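Local coordinates for protein transcriptional regulator, TetR family (PDB 3HE0) that probably binds regulatory DNA through an N-terminal helix-turn-helix domain and so controls transcription, at residues A[80-83]-A[84-88]; A[189-192]-A[193-196]; A[46-49]-A[50-54]. One frame throughout, in Å; residues are numbered along the deposited sequence.

Contact 1. Residues A[80-83]-A[84-88]. Unlike the reference sequence in segment 84-88: Arg87 (reference Cys).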
loop_
_atom_site.group_PDB
_atom_site.type_symbol
_atom_site.label_atom_id
_atom_site.label_comp_id
_atom_site.label_asym_id
_atom_site.label_seq_id
_atom_site.Cartn_x
_atom_site.Cartn_y
_atom_site.Cartn_z
ATOM N N ASP A 80 8.426 21.525 15.959
ATOM C CA ASP A 80 7.125 21.715 16.579
ATOM C C ASP A 80 6.796 23.188 16.783
ATOM O O ASP A 80 5.669 23.501 17.150
ATOM C CB ASP A 80 7.029 20.913 17.881
ATOM C CG ASP A 80 7.316 19.414 17.669
ATOM O OD1 ASP A 80 7.332 18.938 16.503
ATOM O OD2 ASP A 80 7.537 18.708 18.674
ATOM N N ASP A 81 7.761 24.079 16.524
ATOM C CA ASP A 81 7.490 25.520 16.438
ATOM C C ASP A 81 6.673 25.941 15.220
ATOM O O ASP A 81 5.920 26.908 15.301
ATOM C CB ASP A 81 8.791 26.317 16.440
ATOM C CG ASP A 81 9.550 26.188 17.742
ATOM O OD1 ASP A 81 9.337 25.183 18.466
ATOM O OD2 ASP A 81 10.358 27.096 18.038
HETATM N N MSE A 82 6.824 25.240 14.093
HETATM C CA MSE A 82 6.065 25.560 12.869
HETATM C C MSE A 82 4.559 25.539 13.166
HETATM O O MSE A 82 4.116 24.868 14.107
HETATM C CB MSE A 82 6.352 24.540 11.742
HETATM C CG MSE A 82 7.798 24.476 11.174
HETATM SE SE MSE A 82 8.088 23.022 9.779
HETATM C CE MSE A 82 10.006 23.337 9.417
ATOM N N PRO A 83 3.758 26.265 12.364
ATOM C CA PRO A 83 2.312 26.080 12.422
ATOM C C PRO A 83 1.892 24.669 11.981
ATOM O O PRO A 83 2.650 23.980 11.294
ATOM C CB PRO A 83 1.777 27.140 11.452
ATOM C CG PRO A 83 2.834 28.153 11.402
ATOM C CD PRO A 83 4.122 27.406 11.515
ATOM N N LEU A 84 0.695 24.257 12.400
ATOM C CA LEU A 84 0.215 22.893 12.178
ATOM C C LEU A 84 0.303 22.539 10.711
ATOM O O LEU A 84 0.926 21.552 10.347
ATOM C CB LEU A 84 -1.246 22.733 12.628
ATOM C CG LEU A 84 -1.551 22.339 14.073
ATOM C CD1 LEU A 84 -2.997 21.994 14.131
ATOM C CD2 LEU A 84 -0.718 21.186 14.563
ATOM N N LYS A 85 -0.309 23.377 9.876
ATOM C CA LYS A 85 -0.443 23.065 8.453
ATOM C C LYS A 85 0.897 22.943 7.737
ATOM O O LYS A 85 1.017 22.198 6.770
ATOM C CB LYS A 85 -1.342 24.060 7.736
ATOM C CG LYS A 85 -1.797 23.605 6.341
ATOM C CD LYS A 85 -3.021 24.406 5.895
ATOM C CE LYS A 85 -3.429 24.171 4.463
ATOM N NZ LYS A 85 -4.723 24.854 4.230
ATOM N N GLU A 86 1.907 23.634 8.236
ATOM C CA GLU A 86 3.211 23.611 7.622
ATOM C C GLU A 86 3.936 22.362 8.025
ATOM O O GLU A 86 4.656 21.769 7.217
ATOM C CB GLU A 86 4.024 24.859 8.028
ATOM C CG GLU A 86 5.434 24.892 7.446
ATOM C CD GLU A 86 5.468 24.531 5.933
ATOM O OE1 GLU A 86 4.590 24.990 5.145
ATOM O OE2 GLU A 86 6.375 23.754 5.542
ATOM N N ARG A 87 3.798 21.975 9.289
ATOM C CA ARG A 87 4.312 20.665 9.692
ATOM C C ARG A 87 3.642 19.567 8.845
ATOM O O ARG A 87 4.304 18.656 8.377
ATOM C CB ARG A 87 4.071 20.401 11.177
ATOM C CG ARG A 87 4.915 21.257 12.093
ATOM C CD ARG A 87 4.730 20.842 13.525
ATOM N NE ARG A 87 3.770 21.705 14.182
ATOM C CZ ARG A 87 3.046 21.371 15.250
ATOM N NH1 ARG A 87 2.210 22.256 15.764
ATOM N NH2 ARG A 87 3.131 20.171 15.806
ATOM N N TYR A 88 2.339 19.679 8.651
ATOM C CA TYR A 88 1.611 18.702 7.843
ATOM C C TYR A 88 2.187 18.651 6.423
ATOM O O TYR A 88 2.527 17.578 5.921
ATOM C CB TYR A 88 0.114 19.011 7.830
ATOM C CG TYR A 88 -0.671 18.064 6.955
ATOM C CD1 TYR A 88 -1.084 16.835 7.429
ATOM C CD2 TYR A 88 -0.967 18.380 5.643
ATOM C CE1 TYR A 88 -1.792 15.944 6.605
ATOM C CE2 TYR A 88 -1.692 17.497 4.820
ATOM C CZ TYR A 88 -2.088 16.291 5.312
ATOM O OH TYR A 88 -2.786 15.421 4.512
HETATM O O HOH W 1 2.206 25.378 16.160
#

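Contact 2. Residues A[189-192]-A[193-196]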
loop_
_atom_site.group_PDB
_atom_site.type_symbol
_atom_site.label_atom_id
_atom_site.label_comp_id
_atom_site.label_asym_id
_atom_site.label_seq_id
_atom_site.Cartn_x
_atom_site.Cartn_y
_atom_site.Cartn_z
ATOM N N SER A 189 -6.280 16.374 1.096
ATOM C CA SER A 189 -6.007 15.453 2.195
ATOM C C SER A 189 -6.151 16.157 3.551
ATOM O O SER A 189 -6.642 15.557 4.497
ATOM C CB SER A 189 -4.645 14.754 2.018
ATOM O OG SER A 189 -3.552 15.639 2.065
ATOM N N TRP A 190 -5.757 17.423 3.642
ATOM C CA TRP A 190 -5.982 18.242 4.832
ATOM C C TRP A 190 -7.496 18.331 5.116
ATOM O O TRP A 190 -7.911 18.199 6.267
ATOM C CB TRP A 190 -5.400 19.623 4.588
ATOM C CG TRP A 190 -5.524 20.607 5.650
ATOM C CD1 TRP A 190 -6.377 21.672 5.665
ATOM C CD2 TRP A 190 -4.722 20.719 6.842
ATOM N NE1 TRP A 190 -6.172 22.423 6.783
ATOM C CE2 TRP A 190 -5.176 21.852 7.535
ATOM C CE3 TRP A 190 -3.698 19.958 7.391
ATOM C CZ2 TRP A 190 -4.626 22.265 8.752
ATOM C CZ3 TRP A 190 -3.143 20.357 8.613
ATOM C CH2 TRP A 190 -3.606 21.502 9.271
ATOM N N ASP A 191 -8.311 18.481 4.066
ATOM C CA ASP A 191 -9.765 18.477 4.223
ATOM C C ASP A 191 -10.270 17.211 4.912
ATOM O O ASP A 191 -11.274 17.256 5.641
ATOM C CB ASP A 191 -10.474 18.588 2.879
ATOM C CG ASP A 191 -10.506 20.008 2.337
ATOM O OD1 ASP A 191 -10.261 20.929 3.149
ATOM O OD2 ASP A 191 -10.799 20.189 1.114
ATOM N N ALA A 192 -9.617 16.082 4.651
ATOM C CA ALA A 192 -10.044 14.817 5.238
ATOM C C ALA A 192 -9.919 14.879 6.763
ATOM O O ALA A 192 -10.749 14.368 7.448
ATOM C CB ALA A 192 -9.235 13.630 4.672
ATOM N N ILE A 193 -8.899 15.547 7.276
ATOM C CA ILE A 193 -8.608 15.493 8.709
ATOM C C ILE A 193 -9.088 16.706 9.503
ATOM O O ILE A 193 -9.228 16.616 10.735
ATOM C CB ILE A 193 -7.120 15.164 8.998
ATOM C CG1 ILE A 193 -6.211 16.237 8.426
ATOM C CG2 ILE A 193 -6.799 13.716 8.492
ATOM C CD1 ILE A 193 -4.691 16.093 8.843
ATOM N N ILE A 194 -9.383 17.817 8.834
ATOM C CA ILE A 194 -9.900 18.977 9.561
ATOM C C ILE A 194 -11.434 18.891 9.717
ATOM O O ILE A 194 -12.133 18.177 8.956
ATOM C CB ILE A 194 -9.461 20.329 8.941
ATOM C CG1 ILE A 194 -10.086 20.568 7.560
ATOM C CG2 ILE A 194 -7.933 20.432 8.882
ATOM C CD1 ILE A 194 -10.072 22.069 7.153
ATOM N N LYS A 195 -11.924 19.562 10.753
ATOM C CA LYS A 195 -13.351 19.768 10.986
ATOM C C LYS A 195 -13.891 20.773 9.972
ATOM O O LYS A 195 -13.164 21.664 9.556
ATOM C CB LYS A 195 -13.578 20.282 12.414
ATOM C CG LYS A 195 -13.369 19.201 13.446
ATOM C CD LYS A 195 -13.355 19.739 14.890
ATOM C CE LYS A 195 -14.737 19.780 15.498
ATOM N NZ LYS A 195 -14.716 20.206 16.937
ATOM N N HIS A 196 -15.134 20.609 9.539
ATOM C CA HIS A 196 -15.703 21.505 8.520
ATOM C C HIS A 196 -16.996 22.154 9.004
ATOM O O HIS A 196 -17.387 23.199 8.430
ATOM C CB HIS A 196 -15.961 20.774 7.198
ATOM C CG HIS A 196 -14.710 20.394 6.467
ATOM N ND1 HIS A 196 -14.029 21.269 5.645
ATOM C CD2 HIS A 196 -14.012 19.231 6.444
ATOM C CE1 HIS A 196 -12.969 20.654 5.140
ATOM N NE2 HIS A 196 -12.937 19.417 5.608
ATOM O OXT HIS A 196 -17.659 21.653 9.950
#

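Contact 3. Residues A[46-49]-A[50-54]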
loop_
_atom_site.group_PDB
_atom_site.type_symbol
_atom_site.label_atom_id
_atom_site.label_comp_id
_atom_site.label_asym_id
_atom_site.label_seq_id
_atom_site.Cartn_x
_atom_site.Cartn_y
_atom_site.Cartn_z
ATOM N N GLY A 46 30.891 -15.986 9.114
ATOM C CA GLY A 46 30.995 -16.041 10.566
ATOM C C GLY A 46 30.751 -14.691 11.215
ATOM O O GLY A 46 30.174 -14.618 12.280
ATOM N N THR A 47 31.174 -13.614 10.552
ATOM C CA THR A 47 30.904 -12.272 11.048
ATOM C C THR A 47 29.400 -12.008 11.227
ATOM O O THR A 47 29.009 -11.348 12.166
ATOM C CB THR A 47 31.547 -11.224 10.139
ATOM O OG1 THR A 47 32.968 -11.429 10.193
ATOM C CG2 THR A 47 31.212 -9.796 10.563
ATOM N N ILE A 48 28.562 -12.532 10.350
ATOM C CA ILE A 48 27.144 -12.265 10.463
ATOM C C ILE A 48 26.578 -12.826 11.762
ATOM O O ILE A 48 25.703 -12.214 12.399
ATOM C CB ILE A 48 26.362 -12.828 9.277
ATOM C CG1 ILE A 48 26.755 -12.052 8.017
ATOM C CG2 ILE A 48 24.810 -12.742 9.533
ATOM C CD1 ILE A 48 26.485 -12.775 6.760
ATOM N N TYR A 49 27.073 -13.991 12.155
ATOM C CA TYR A 49 26.613 -14.641 13.374
ATOM C C TYR A 49 27.143 -14.036 14.665
ATOM O O TYR A 49 26.690 -14.408 15.739
ATOM C CB TYR A 49 26.866 -16.144 13.294
ATOM C CG TYR A 49 26.007 -16.753 12.189
ATOM C CD1 TYR A 49 24.657 -16.956 12.385
ATOM C CD2 TYR A 49 26.542 -17.089 10.965
ATOM C CE1 TYR A 49 23.853 -17.496 11.407
ATOM C CE2 TYR A 49 25.748 -17.646 9.969
ATOM C CZ TYR A 49 24.399 -17.847 10.204
ATOM O OH TYR A 49 23.571 -18.375 9.233
ATOM N N ARG A 50 28.065 -13.091 14.570
ATOM C CA ARG A 50 28.490 -12.329 15.728
ATOM C C ARG A 50 27.546 -11.188 16.047
ATOM O O ARG A 50 27.698 -10.529 17.093
ATOM C CB ARG A 50 29.880 -11.784 15.508
ATOM C CG ARG A 50 30.890 -12.904 15.238
ATOM C CD ARG A 50 32.234 -12.554 15.744
ATOM N NE ARG A 50 32.858 -11.650 14.824
ATOM C CZ ARG A 50 33.574 -12.044 13.787
ATOM N NH1 ARG A 50 33.746 -13.346 13.556
ATOM N NH2 ARG A 50 34.101 -11.129 12.980
ATOM N N TYR A 51 26.593 -10.975 15.150
ATOM C CA TYR A 51 25.622 -9.885 15.262
ATOM C C TYR A 51 24.192 -10.373 15.249
ATOM O O TYR A 51 23.394 -9.772 15.908
ATOM C CB TYR A 51 25.786 -8.833 14.150
ATOM C CG TYR A 51 27.071 -8.111 14.238
ATOM C CD1 TYR A 51 27.220 -6.993 15.048
ATOM C CD2 TYR A 51 28.174 -8.569 13.540
ATOM C CE1 TYR A 51 28.469 -6.342 15.132
ATOM C CE2 TYR A 51 29.384 -7.963 13.641
ATOM C CZ TYR A 51 29.538 -6.853 14.433
ATOM O OH TYR A 51 30.794 -6.272 14.469
ATOM N N PHE A 52 23.869 -11.429 14.503
ATOM C CA PHE A 52 22.488 -11.917 14.404
ATOM C C PHE A 52 22.478 -13.399 14.674
ATOM O O PHE A 52 23.337 -14.099 14.162
ATOM C CB PHE A 52 21.947 -11.630 13.000
ATOM C CG PHE A 52 22.047 -10.200 12.630
ATOM C CD1 PHE A 52 21.109 -9.284 13.111
ATOM C CD2 PHE A 52 23.112 -9.740 11.895
ATOM C CE1 PHE A 52 21.208 -7.920 12.810
ATOM C CE2 PHE A 52 23.229 -8.383 11.597
ATOM C CZ PHE A 52 22.250 -7.474 12.041
ATOM N N SER A 53 21.555 -13.900 15.490
ATOM C CA SER A 53 21.570 -15.322 15.820
ATOM C C SER A 53 21.210 -16.198 14.630
ATOM O O SER A 53 21.778 -17.250 14.471
ATOM C CB SER A 53 20.658 -15.641 16.998
ATOM O OG SER A 53 19.469 -14.895 16.939
ATOM N N ASP A 54 20.340 -15.732 13.754
ATOM C CA ASP A 54 19.885 -16.520 12.629
ATOM C C ASP A 54 19.137 -15.620 11.641
ATOM O O ASP A 54 18.945 -14.407 11.893
ATOM C CB ASP A 54 18.963 -17.644 13.140
ATOM C CG ASP A 54 17.738 -17.118 13.881
ATOM O OD1 ASP A 54 17.335 -15.976 13.689
ATOM O OD2 ASP A 54 17.155 -17.855 14.677
#

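Contact 1. Residues A[80-83]-A[84-88]
The flat guanidinium of Arg87 folds back over the loop that leads into its own helix, with backbone oxygens at two of its sides. Over one face, displaced toward the rim, stands Asp80 O, 3.9 Å from Arg87 CZ. At the edge, Arg87 NE donates to Met82 O across 3.2 Å; the N-H comes from above the carbonyl plane, and the bond is bent, 144° at the hydrogen. A water that donates to Met82 O and weakly accepts from Arg87 NH1 closes a small bridge beside it. The bend at chi3 (-98°) turns the guanidinium across these carbonyls. Asp80 OD1 lies 4.4 Å from Arg87 NH2, well out of the guanidinium plane, so any attraction is probably one of charge alone; this oxygen is hydrogen-bonded to Gln133 NE2. Nearer the backbone, Arg87 CG rests on Met82 CB at 3.6 Å, while the extended side chain of Met82, a selenomethionine, carries SE to 4.0 Å from Glu86 CG. Pro83 occupies the N-cap position, and its carbonyl receives Arg87 N at 3.1 Å in an almost straight bond, with a weaker one from Glu86 N. Arg87, which differs from the reference sequence, thus ties the loop after helix 55-74 to the first turn of helix 84-97. Gln140 on helix 132-143 accepts a weak bond from its NH1, and Lys85 NZ forms a salt bridge with Glu187 OE1 on helix 179-193.

Contact 2. Residues A[189-192]-A[193-196]
The apolar part of the contact is Ile194 crossing Trp190 at about a right angle. Its CG2 methyl sits over one face of the indole as a CH-pi contact, 3.5 Å from the centroid of the five-membered ring and 19° off its normal. Ile194 CD1 follows at the pyrrole side, 3.9 Å from Trp190 NE1. With chi1 at 67°, CG1 is placed between the backbone N and the carbonyl carbon, which leaves CG2 anti to the carbonyl carbon and over the ring. Ile193 touches the indole more loosely, its CD1 being 4.2 Å from Trp190 CE3. Among the backbone bonds, Ile193 N and Ile194 N share one carbonyl oxygen, Trp190 O, each at 3.0 Å, near the C-terminal end of helix 179-193. The polar side-chain bond is shorter: His196 NE2 donates to Asp191 O at 2.7 Å, on a lone pair in the carbonyl plane and almost within the imidazole plane. His196 CE1 also comes 3.4 Å from Asp191 OD1, with carboxylate and ring planes 71° apart. Across the dimer, Asp191 OD2 forms a salt bridge with Lys148 of the second subunit, and His196 stacks on His196 of that subunit. The arrangement is a C-terminal helix end whose trailing residues fold back on the final turn, here set at the dimer interface of the TetR-type C-terminal domain.

Contact 3. Residues A[46-49]-A[50-54]
Near the end of the short, weakly bonded helix, Ile48 O accepts from Phe52 N at 2.9 Å and from Tyr51 N at 3.1 Å, while Thr47 O takes Arg50 N. A bend at chi3 (-78°), after another at chi2, brings the Arg50 guanidinium back along the helix, where Thr47 CA lies over the centre of one face. Arg50 NH2 is 3.0 Å from Thr47 OG1, but the angle is too poor for a hydrogen bond. Thr47 and Tyr51 point the same way side by side: Tyr51 CD2 is 3.2 Å from Thr47 O, which lies near the ring plane at its edge, and Tyr51 CE2 is 4.0 Å from Thr47 CG2. The Tyr49 ring likewise presents an edge, with CD1 3.6 Å from Ser53 O, and Tyr49 CA makes a CA-H...O contact with Phe52 O, 3.4 Å long and 162° at the hydrogen. Phe52 and Ile48 meet lightly through CD2 and CG2. This is the end of the predicted helix-turn-helix, where helix 45-49 would be the recognition helix of a TetR-type DNA-binding domain. Asp54 caps helix 55-74 through a bond from His57 N to OD1, and Tyr51 OH is bonded to Lys12 N. Ile48 packs against helix 34-41, whereas Phe52 touches Ile16 and Leu17 of helix 13-27 and Leu58 and Glu61 of helix 55-74.

Contact 3 comes first along the chain, followed by contact 1 and then contact 2. Contacts 1 and 2 have centres about 15 Å apart and touch: Tyr88 OH and Ser189 OG form a probable hydrogen bond, and Trp190 packs against Lys85 and Tyr88. The start of helix 84-97 is thereby joined to the end of helix 179-193. Contact 3 lies on the opposite side of the chain's centre, about 43 Å from contact 1 and 48 Å from contact 2, centre to centre. Helix 55-74 runs from contact 3 toward the loop of contact 1, linking the presumed DNA-binding domain to the C-terminal domain, where contact 2 meets the second subunit.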